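PDB 2VOR: folylpolyglutamate synthase protein FOLC from Mycobacterium tuberculosis, which probably adds L-glutamate to dihydropteroate and to tetrahydrofolate polyglutamates at the expense of ATP, with magnesium as cofactor. Local coordinates for residues Pro99-Pro104 and Ala477-Phe482; Ala352-Ala357 and Gly470-Ala475; Ser380-Lys385 and Asn406-Ala411. All blocks are in the same frame, centred on the assembly; numbering follows the deposited sequence.

How the contacts relate
Contacts 1, 2 and 3 nest along the chain: 380-385 and 406-411 close the innermost loop, 352-357 and 470-475 the next, and 99-104 and 477-482 the outermost. Helix 472-481 serves both contact 1 and contact 2, whose centres lie about 13 Å apart and which touch where Leu-101 and Pro-99 pack on Val-472. Contact 2 meets contact 3, centres about 10 Å apart, through Thr-474 and Asn-406. The segments of contacts 2 and 3 follow strands of the C-terminal mixed sheet, whereas 99-104 is a loop between two strands of the eight-stranded sheet, and the ADP-binding residues 73-77 follow another of its strands. The three thus run from the domain interface holding the ATP analogue into the glutamate ligase domain.

Contact 1: Pro99-Pro104 and Ala477-Phe482; sequences PHLQSP and AARTLF. With ACP (phosphomethylphosphonic acid adenylate ester), chain B.
Gln-102 sets CG opposite its carbonyl carbon (chi1 -54°) and reaches across to helix 472-481, while Arg-479 turns CG away from its backbone N (chi1 -170°) and runs straight out to NE; the two side chains cross at about a right angle. The glutamine amide is used at both ends. Gln-102 OE1 accepts from Arg-479 NH1 at 2.7 Å, with the oxygen close to the guanidinium plane but the donor tilted slightly out of the carbonyl plane. Gln-102 NE2 gives a nearly straight bond to Thr-480 OG1 at 2.9 Å, the hydroxyl oxygen lying in the amide plane. In Thr-480, OG1 lies opposite the carbonyl carbon (chi1 -74°), and CG2 opposite the backbone N. Together the two bonds restrict rotation of the amide; a further bond from NE2 to the carbonyl of Arg-484 strengthens the hold.

Next to this polar pair, Leu-101 CD1 rests on Arg-479 CD at 4.0 Å, so the methylene part of the arginine meets an apolar neighbour. Beyond it, Arg-479 NE forms a salt bridge to Glu-340 and NH1 also donates to the carbonyl of Asp-485. The charged end is therefore tied into the C-terminal domain and tail, its positive charge probably partly balanced by Glu-340. At the start of the loop, Pro-99 CD approaches O2G of the ATP analogue at 3.1 Å. The arrangement belongs to the interdomain cleft of a Mur ligase-type enzyme, where a loop of the P-loop ATPase domain meets the last helix of the C-terminal domain beside the nucleotide.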
loop_
_atom_site.group_PDB
_atom_site.type_symbol
_atom_site.label_atom_id
_atom_site.label_comp_id
_atom_site.label_asym_id
_atom_site.label_seq_id
_atom_site.Cartn_x
_atom_site.Cartn_y
_atom_site.Cartn_z
ATOM N N PRO A 99 -1.337 -4.982 2.628
ATOM C CA PRO A 99 -2.311 -5.788 3.422
ATOM C C PRO A 99 -3.639 -5.027 3.639
ATOM O O PRO A 99 -3.686 -3.840 3.339
ATOM C CB PRO A 99 -1.631 -5.900 4.819
ATOM C CG PRO A 99 -0.693 -4.789 4.925
ATOM C CD PRO A 99 -0.427 -4.176 3.480
ATOM N N HIS A 100 -4.664 -5.625 4.268
ATOM C CA HIS A 100 -5.875 -4.817 4.623
ATOM C C HIS A 100 -5.726 -4.018 5.908
ATOM O O HIS A 100 -4.931 -4.386 6.739
ATOM C CB HIS A 100 -7.125 -5.682 4.706
ATOM C CG HIS A 100 -7.098 -6.644 5.837
ATOM N ND1 HIS A 100 -6.721 -7.957 5.687
ATOM C CD2 HIS A 100 -7.313 -6.459 7.159
ATOM C CE1 HIS A 100 -6.767 -8.560 6.869
ATOM N NE2 HIS A 100 -7.155 -7.676 7.772
ATOM N N LEU A 101 -6.421 -2.890 6.030
ATOM C CA LEU A 101 -6.410 -2.072 7.207
ATOM C C LEU A 101 -7.442 -2.573 8.258
ATOM O O LEU A 101 -7.131 -2.725 9.454
ATOM C CB LEU A 101 -6.872 -0.669 6.839
ATOM C CG LEU A 101 -5.930 0.399 6.376
ATOM C CD1 LEU A 101 -6.831 1.548 5.937
ATOM C CD2 LEU A 101 -4.902 0.849 7.461
ATOM N N GLN A 102 -8.688 -2.763 7.806
ATOM C CA GLN A 102 -9.813 -3.068 8.692
ATOM C C GLN A 102 -10.444 -4.412 8.398
ATOM O O GLN A 102 -10.754 -5.156 9.290
ATOM C CB GLN A 102 -10.871 -1.961 8.613
ATOM C CG GLN A 102 -10.332 -0.585 8.867
ATOM C CD GLN A 102 -11.372 0.467 8.635
ATOM O OE1 GLN A 102 -11.382 1.110 7.582
ATOM N NE2 GLN A 102 -12.252 0.703 9.648
ATOM N N SER A 103 -10.650 -4.735 7.136
ATOM C CA SER A 103 -11.379 -5.947 6.868
ATOM C C SER A 103 -10.769 -6.636 5.673
ATOM O O SER A 103 -10.447 -6.002 4.718
ATOM C CB SER A 103 -12.885 -5.659 6.649
ATOM O OG SER A 103 -13.498 -6.808 6.119
ATOM N N PRO A 104 -10.582 -7.942 5.758
ATOM C CA PRO A 104 -10.079 -8.709 4.604
ATOM C C PRO A 104 -10.780 -8.361 3.259
ATOM O O PRO A 104 -10.126 -8.423 2.225
ATOM C CB PRO A 104 -10.382 -10.165 4.967
ATOM C CG PRO A 104 -11.155 -10.117 6.201
ATOM C CD PRO A 104 -11.036 -8.797 6.866
ATOM N N ALA A 477 -6.601 -0.252 12.955
ATOM C CA ALA A 477 -7.345 -0.366 14.210
ATOM C C ALA A 477 -7.853 1.004 14.609
ATOM O O ALA A 477 -8.928 1.130 15.161
ATOM C CB ALA A 477 -6.470 -0.949 15.359
ATOM N N ALA A 478 -7.103 2.050 14.334
ATOM C CA ALA A 478 -7.585 3.367 14.759
ATOM C C ALA A 478 -8.723 3.810 13.843
ATOM O O ALA A 478 -9.648 4.512 14.265
ATOM C CB ALA A 478 -6.464 4.334 14.718
ATOM N N ARG A 479 -8.694 3.384 12.594
ATOM C CA ARG A 479 -9.725 3.794 11.666
ATOM C C ARG A 479 -11.091 3.189 12.085
ATOM O O ARG A 479 -12.144 3.850 12.006
ATOM C CB ARG A 479 -9.320 3.462 10.216
ATOM C CG ARG A 479 -10.225 4.054 9.174
ATOM C CD ARG A 479 -9.581 3.894 7.695
ATOM N NE ARG A 479 -10.216 4.847 6.770
ATOM C CZ ARG A 479 -11.357 4.590 6.159
ATOM N NH1 ARG A 479 -11.954 3.427 6.386
ATOM N NH2 ARG A 479 -11.915 5.493 5.375
ATOM N N THR A 480 -11.035 1.955 12.577
ATOM C CA THR A 480 -12.200 1.253 13.099
ATOM C C THR A 480 -12.747 1.953 14.378
ATOM O O THR A 480 -13.946 2.077 14.536
ATOM C CB THR A 480 -11.870 -0.244 13.320
ATOM O OG1 THR A 480 -11.794 -0.912 12.053
ATOM C CG2 THR A 480 -12.937 -0.999 14.259
ATOM N N LEU A 481 -11.876 2.417 15.270
ATOM C CA LEU A 481 -12.268 3.231 16.404
ATOM C C LEU A 481 -12.942 4.582 16.038
ATOM O O LEU A 481 -13.842 5.035 16.729
ATOM C CB LEU A 481 -11.056 3.488 17.316
ATOM C CG LEU A 481 -10.325 2.286 17.949
ATOM C CD1 LEU A 481 -9.019 2.772 18.653
ATOM C CD2 LEU A 481 -11.256 1.510 18.965
ATOM N N PHE A 482 -12.498 5.270 14.996
ATOM C CA PHE A 482 -13.257 6.461 14.522
ATOM C C PHE A 482 -14.521 6.060 13.734
ATOM O O PHE A 482 -15.189 6.895 13.144
ATOM C CB PHE A 482 -12.343 7.453 13.757
ATOM C CG PHE A 482 -11.367 8.128 14.664
ATOM C CD1 PHE A 482 -11.692 9.341 15.252
ATOM C CD2 PHE A 482 -10.147 7.515 15.001
ATOM C CE1 PHE A 482 -10.821 9.946 16.141
ATOM C CE2 PHE A 482 -9.245 8.136 15.891
ATOM C CZ PHE A 482 -9.595 9.351 16.473
HETATM P PG ACP B . 1.711 -1.107 2.864
HETATM O O1G ACP B . 0.256 -1.015 1.792
HETATM O O2G ACP B . 2.181 -2.489 3.383
HETATM O O3G ACP B . 1.447 -0.108 3.952
HETATM P PB ACP B . 2.725 0.149 0.305
HETATM O O1B ACP B . 3.942 -0.050 -0.505
HETATM O O2B ACP B . 1.580 -0.538 -0.328
HETATM C C3B ACP B . 3.150 -0.904 1.761
HETATM P PA ACP B . 1.182 2.407 0.582
HETATM O O1A ACP B . 0.288 1.909 1.775
HETATM O O2A ACP B . 0.795 3.654 -0.180
HETATM O O3A ACP B . 2.675 1.687 0.614
HETATM O "O5'" ACP B . 1.884 3.517 1.703
HETATM C "C5'" ACP B . 2.430 3.162 3.061
HETATM C "C4'" ACP B . 3.025 4.360 3.775
HETATM O "O4'" ACP B . 4.170 4.683 2.952
HETATM C "C3'" ACP B . 2.124 5.580 3.595
HETATM O "O3'" ACP B . 1.249 5.772 4.696
HETATM C "C2'" ACP B . 3.081 6.762 3.497
HETATM O "O2'" ACP B . 3.551 7.162 4.788
HETATM C "C1'" ACP B . 4.276 6.145 2.828
HETATM N N9 ACP B . 4.424 6.293 1.342
HETATM C C8 ACP B . 3.515 6.017 0.355
HETATM N N7 ACP B . 4.068 6.233 -0.852
HETATM C C5 ACP B . 5.318 6.680 -0.618
HETATM C C6 ACP B . 6.363 7.051 -1.442
HETATM N N6 ACP B . 6.230 7.038 -2.768
HETATM N N1 ACP B . 7.520 7.396 -0.858
HETATM C C2 ACP B . 7.681 7.450 0.451
HETATM N N3 ACP B . 6.709 7.105 1.277
HETATM C C4 ACP B . 5.550 6.698 0.759
#

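Contact 2: Ala352-Ala357 and Gly470-Ala475; sequences AAHNPA and GSVVTA. With ACP (phosphomethylphosphonic acid adenylate ester), chain B.
The imidazole of His-354 meets the terminal phosphate of the ATP analogue at its edge, with Val-472 CG2 beside CD2. PG lies in the ring plane, and His-354 NE2 makes two weak hydrogen bonds, to O3G at 3.0 Å and to O2G at 3.3 Å. Val-472 CG2 approaches His-354 CD2 obliquely at 3.8 Å, the two side chains running side by side in the same direction. Val-472 CG2 also comes within 3.2 Å of O3G of the analogue, so valine, ring and phosphate all meet. The ring reaches this place with CG between the backbone N and the carbonyl carbon (chi1 55°). Its other nitrogen, ND1, bonds weakly to Asp-200, the other residue of the magnesium site, which may limit rotation of the ring.

Behind the ring the backbones come close. Gly-470 O lies 3.2 Å from His-354 CB, and Ala-353 O is 3.1 Å from Gly-470 N. Ala-352 CB packs against Val-472 CG2 at 4.2 Å, and Ala-475 CB covers Ala-352 CA from the next turn of the helix. Ser-471 opens that helix as its N-cap, its OG accepting from Val-473 N.

Asn-355 likewise caps helix 356-369, and its ND2 donates to Asn-73 of the ADP site. The contact thus joins the turns that follow neighbouring parallel strands 347-350 and 464-469, just where each segment enters its helix, 356-369 and 472-481.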
loop_
_atom_site.group_PDB
_atom_site.type_symbol
_atom_site.label_atom_id
_atom_site.label_comp_id
_atom_site.label_asym_id
_atom_site.label_seq_id
_atom_site.Cartn_x
_atom_site.Cartn_y
_atom_site.Cartn_z
ATOM N N ALA A 352 -0.115 4.985 7.717
ATOM C CA ALA A 352 0.342 3.601 7.808
ATOM C C ALA A 352 1.854 3.496 7.740
ATOM O O ALA A 352 2.357 2.419 7.434
ATOM C CB ALA A 352 -0.335 2.720 6.636
ATOM N N ALA A 353 2.579 4.592 7.970
ATOM C CA ALA A 353 4.077 4.620 7.842
ATOM C C ALA A 353 4.751 3.557 8.707
ATOM O O ALA A 353 4.597 3.552 9.901
ATOM C CB ALA A 353 4.634 6.000 8.200
ATOM N N HIS A 354 5.473 2.635 8.098
ATOM C CA HIS A 354 6.063 1.544 8.849
ATOM C C HIS A 354 7.502 1.247 8.438
ATOM O O HIS A 354 8.011 0.170 8.674
ATOM C CB HIS A 354 5.205 0.285 8.799
ATOM C CG HIS A 354 4.880 -0.209 7.422
ATOM N ND1 HIS A 354 5.770 -0.945 6.654
ATOM C CD2 HIS A 354 3.724 -0.160 6.712
ATOM C CE1 HIS A 354 5.191 -1.285 5.516
ATOM N NE2 HIS A 354 3.960 -0.795 5.517
ATOM N N ASN A 355 8.144 2.190 7.802
ATOM C CA ASN A 355 9.549 2.005 7.445
ATOM C C ASN A 355 10.131 3.401 7.483
ATOM O O ASN A 355 9.359 4.349 7.596
ATOM C CB ASN A 355 9.673 1.263 6.090
ATOM C CG ASN A 355 9.301 2.143 4.892
ATOM O OD1 ASN A 355 8.822 3.235 5.044
ATOM N ND2 ASN A 355 9.611 1.692 3.735
ATOM N N PRO A 356 11.453 3.550 7.432
ATOM C CA PRO A 356 12.017 4.914 7.557
ATOM C C PRO A 356 11.745 5.893 6.409
ATOM O O PRO A 356 11.555 7.072 6.647
ATOM C CB PRO A 356 13.529 4.678 7.695
ATOM C CG PRO A 356 13.665 3.243 8.216
ATOM C CD PRO A 356 12.505 2.519 7.455
ATOM N N ALA A 357 11.754 5.420 5.175
ATOM C CA ALA A 357 11.398 6.252 4.046
ATOM C C ALA A 357 9.941 6.733 4.198
ATOM O O ALA A 357 9.649 7.896 3.977
ATOM C CB ALA A 357 11.585 5.459 2.753
ATOM N N GLY A 470 2.836 3.773 12.400
ATOM C CA GLY A 470 3.854 2.789 12.816
ATOM C C GLY A 470 3.562 1.472 12.105
ATOM O O GLY A 470 4.448 0.582 11.936
ATOM N N SER A 471 2.315 1.342 11.668
ATOM C CA SER A 471 1.934 0.086 11.123
ATOM C C SER A 471 0.625 0.288 10.386
ATOM O O SER A 471 -0.109 1.203 10.699
ATOM C CB SER A 471 1.749 -0.838 12.320
ATOM O OG SER A 471 1.316 -2.086 11.912
ATOM N N VAL A 472 0.375 -0.554 9.381
ATOM C CA VAL A 472 -0.885 -0.708 8.712
ATOM C C VAL A 472 -1.930 -1.158 9.699
ATOM O O VAL A 472 -3.106 -0.736 9.625
ATOM C CB VAL A 472 -0.797 -1.831 7.689
ATOM C CG1 VAL A 472 -2.189 -2.193 7.147
ATOM C CG2 VAL A 472 0.098 -1.408 6.583
ATOM N N VAL A 473 -1.530 -2.029 10.613
ATOM C CA VAL A 473 -2.469 -2.532 11.635
ATOM C C VAL A 473 -2.847 -1.455 12.671
ATOM O O VAL A 473 -3.989 -1.431 13.114
ATOM C CB VAL A 473 -1.890 -3.783 12.344
ATOM C CG1 VAL A 473 -2.796 -4.284 13.464
ATOM C CG2 VAL A 473 -1.641 -4.868 11.314
ATOM N N THR A 474 -1.916 -0.577 13.059
ATOM C CA THR A 474 -2.223 0.567 13.949
ATOM C C THR A 474 -3.152 1.596 13.307
ATOM O O THR A 474 -4.078 2.090 13.960
ATOM C CB THR A 474 -0.965 1.394 14.347
ATOM O OG1 THR A 474 0.130 0.522 14.697
ATOM C CG2 THR A 474 -1.299 2.291 15.458
ATOM N N ALA A 475 -2.882 1.981 12.045
ATOM C CA ALA A 475 -3.785 2.858 11.337
ATOM C C ALA A 475 -5.161 2.190 11.070
ATOM O O ALA A 475 -6.206 2.819 11.186
ATOM C CB ALA A 475 -3.133 3.279 10.022
HETATM P PG ACP B . 1.711 -1.107 2.864
HETATM O O1G ACP B . 0.256 -1.015 1.792
HETATM O O2G ACP B . 2.181 -2.489 3.383
HETATM O O3G ACP B . 1.447 -0.108 3.952
HETATM P PB ACP B . 2.725 0.149 0.305
HETATM O O1B ACP B . 3.942 -0.050 -0.505
HETATM O O2B ACP B . 1.580 -0.538 -0.328
HETATM C C3B ACP B . 3.150 -0.904 1.761
HETATM P PA ACP B . 1.182 2.407 0.582
HETATM O O1A ACP B . 0.288 1.909 1.775
HETATM O O2A ACP B . 0.795 3.654 -0.180
HETATM O O3A ACP B . 2.675 1.687 0.614
HETATM O "O5'" ACP B . 1.884 3.517 1.703
HETATM C "C5'" ACP B . 2.430 3.162 3.061
HETATM C "C4'" ACP B . 3.025 4.360 3.775
HETATM O "O4'" ACP B . 4.170 4.683 2.952
HETATM C "C3'" ACP B . 2.124 5.580 3.595
HETATM O "O3'" ACP B . 1.249 5.772 4.696
HETATM C "C2'" ACP B . 3.081 6.762 3.497
HETATM O "O2'" ACP B . 3.551 7.162 4.788
HETATM C "C1'" ACP B . 4.276 6.145 2.828
HETATM N N9 ACP B . 4.424 6.293 1.342
HETATM C C8 ACP B . 3.515 6.017 0.355
HETATM N N7 ACP B . 4.068 6.233 -0.852
HETATM C C5 ACP B . 5.318 6.680 -0.618
HETATM C C6 ACP B . 6.363 7.051 -1.442
HETATM N N6 ACP B . 6.230 7.038 -2.768
HETATM N N1 ACP B . 7.520 7.396 -0.858
HETATM C C2 ACP B . 7.681 7.450 0.451
HETATM N N3 ACP B . 6.709 7.105 1.277
HETATM C C4 ACP B . 5.550 6.698 0.759
#

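Contact 3: Ser380-Lys385 and Asn406-Ala411; sequences SVLGDK and NGSPRA
Charge comes first: Arg-410 NH1 and Asp-384 OD1 form a salt bridge, its hydrogen bond weak at 3.2 Å. The carboxylate oxygen lies at the guanidinium edge and in its plane, but the two flat groups are turned 73° apart. A bend at chi3 (46°) swings the arginine's end back toward the aspartate. OD2 of Asp-384 bridges weakly to Lys-385 NZ and accepts from His-201; Lys-385 in turn pairs with Asp-200 of the magnesium site. The two positive ends, 4.5 Å apart between Lys-385 NZ and Arg-410 NH1, share the carboxylate, which would temper their repulsion.

Van der Waals packing centres on Leu-382, which sends its two methyls different ways. Leu-382 CD1 sits over one face of the Arg-410 guanidinium, toward its rim, 3.5 Å from Arg-410 NH1. Leu-382 CD2 meets Asn-406 ND2 at 3.5 Å and also packs on Ala-411 CB.

Backbone bonding joins the loops through Gly-383 N, which donates to Arg-410 O at 3.1 Å with an N-H...O angle of 168°; Leu-382 and Ala-411 form a single beta bridge.

Among side-chain interactions, Ser-380 OG bonds to the Thr-404 carbonyl. The nearest atom of 406-411 to Ser-380 OG is Asn-406 N at 3.0 Å.

Local turns shape the second loop. Asn-406 OD1 accepts from Ser-408 N, an Asx turn, and Ser-408 OG accepts from Arg-410 N, an ST turn within the type I turn from Ser-408 to Ala-411. These are paired loops at the C-terminal ends of parallel strands 374-379 and 400-403 of an alpha/beta sheet, where the glutamate ligase domain faces the metal site.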
loop_
_atom_site.group_PDB
_atom_site.type_symbol
_atom_site.label_atom_id
_atom_site.label_comp_id
_atom_site.label_asym_id
_atom_site.label_seq_id
_atom_site.Cartn_x
_atom_site.Cartn_y
_atom_site.Cartn_z
ATOM N N SER A 380 2.512 2.319 17.204
ATOM C CA SER A 380 2.758 0.923 17.447
ATOM C C SER A 380 3.381 0.349 16.202
ATOM O O SER A 380 2.917 0.611 15.091
ATOM C CB SER A 380 1.477 0.182 17.752
ATOM O OG SER A 380 1.707 -1.175 18.159
ATOM N N VAL A 381 4.410 -0.477 16.397
ATOM C CA VAL A 381 5.222 -0.939 15.298
ATOM C C VAL A 381 5.312 -2.486 15.374
ATOM O O VAL A 381 5.213 -3.046 16.456
ATOM C CB VAL A 381 6.633 -0.222 15.353
ATOM C CG1 VAL A 381 7.485 -0.638 14.170
ATOM C CG2 VAL A 381 6.476 1.321 15.345
ATOM N N LEU A 382 5.427 -3.157 14.233
ATOM C CA LEU A 382 5.702 -4.579 14.180
ATOM C C LEU A 382 7.221 -4.874 14.336
ATOM O O LEU A 382 8.072 -4.058 13.960
ATOM C CB LEU A 382 5.148 -5.190 12.871
ATOM C CG LEU A 382 3.705 -4.828 12.520
ATOM C CD1 LEU A 382 3.250 -5.761 11.448
ATOM C CD2 LEU A 382 2.738 -4.830 13.711
ATOM N N GLY A 383 7.557 -6.045 14.882
ATOM C CA GLY A 383 8.961 -6.387 15.227
ATOM C C GLY A 383 9.914 -6.646 14.057
ATOM O O GLY A 383 11.115 -6.750 14.249
ATOM N N ASP A 384 9.413 -6.772 12.834
ATOM C CA ASP A 384 10.326 -6.955 11.711
ATOM C C ASP A 384 10.734 -5.639 11.030
ATOM O O ASP A 384 11.335 -5.664 9.959
ATOM C CB ASP A 384 9.754 -7.934 10.685
ATOM C CG ASP A 384 8.471 -7.421 10.070
ATOM O OD1 ASP A 384 7.729 -6.824 10.872
ATOM O OD2 ASP A 384 8.223 -7.555 8.825
ATOM N N LYS A 385 10.419 -4.498 11.646
ATOM C CA LYS A 385 10.622 -3.223 10.958
ATOM C C LYS A 385 11.902 -2.630 11.433
ATOM O O LYS A 385 12.411 -3.051 12.488
ATOM C CB LYS A 385 9.498 -2.198 11.201
ATOM C CG LYS A 385 8.182 -2.481 10.521
ATOM C CD LYS A 385 8.283 -3.518 9.428
ATOM C CE LYS A 385 6.898 -3.690 8.756
ATOM N NZ LYS A 385 6.871 -4.668 7.667
ATOM N N ASN A 406 -0.752 -2.563 19.103
ATOM C CA ASN A 406 -1.851 -2.426 18.165
ATOM C C ASN A 406 -2.790 -3.649 18.100
ATOM O O ASN A 406 -3.747 -3.695 17.259
ATOM C CB ASN A 406 -1.328 -2.019 16.762
ATOM C CG ASN A 406 -0.418 -3.114 16.056
ATOM O OD1 ASN A 406 -0.325 -4.298 16.459
ATOM N ND2 ASN A 406 0.215 -2.695 14.957
ATOM N N GLY A 407 -2.520 -4.626 18.969
ATOM C CA GLY A 407 -3.274 -5.863 19.024
ATOM C C GLY A 407 -2.815 -6.942 18.044
ATOM O O GLY A 407 -3.299 -8.025 18.080
ATOM N N SER A 408 -1.901 -6.658 17.145
ATOM C CA SER A 408 -1.323 -7.738 16.331
ATOM C C SER A 408 -0.361 -8.647 17.144
ATOM O O SER A 408 0.424 -8.156 17.956
ATOM C CB SER A 408 -0.610 -7.136 15.095
ATOM O OG SER A 408 0.454 -7.940 14.610
ATOM N N PRO A 409 -0.410 -9.976 16.902
ATOM C CA PRO A 409 0.546 -10.904 17.548
ATOM C C PRO A 409 2.013 -10.684 17.116
ATOM O O PRO A 409 2.924 -11.172 17.762
ATOM C CB PRO A 409 0.066 -12.284 17.071
ATOM C CG PRO A 409 -0.583 -12.003 15.752
ATOM C CD PRO A 409 -1.305 -10.683 15.968
ATOM N N ARG A 410 2.217 -9.928 16.044
ATOM C CA ARG A 410 3.539 -9.631 15.493
ATOM C C ARG A 410 3.999 -8.246 15.965
ATOM O O ARG A 410 5.083 -7.774 15.580
ATOM C CB ARG A 410 3.479 -9.645 13.952
ATOM C CG ARG A 410 3.435 -11.003 13.248
ATOM C CD ARG A 410 3.326 -10.805 11.726
ATOM N NE ARG A 410 4.271 -9.780 11.224
ATOM C CZ ARG A 410 4.166 -9.126 10.053
ATOM N NH1 ARG A 410 5.076 -8.216 9.701
ATOM N NH2 ARG A 410 3.146 -9.359 9.232
ATOM N N ALA A 411 3.183 -7.581 16.786
ATOM C CA ALA A 411 3.585 -6.273 17.303
ATOM C C ALA A 411 4.721 -6.325 18.313
ATOM O O ALA A 411 4.901 -7.281 19.075
ATOM C CB ALA A 411 2.413 -5.498 17.864
#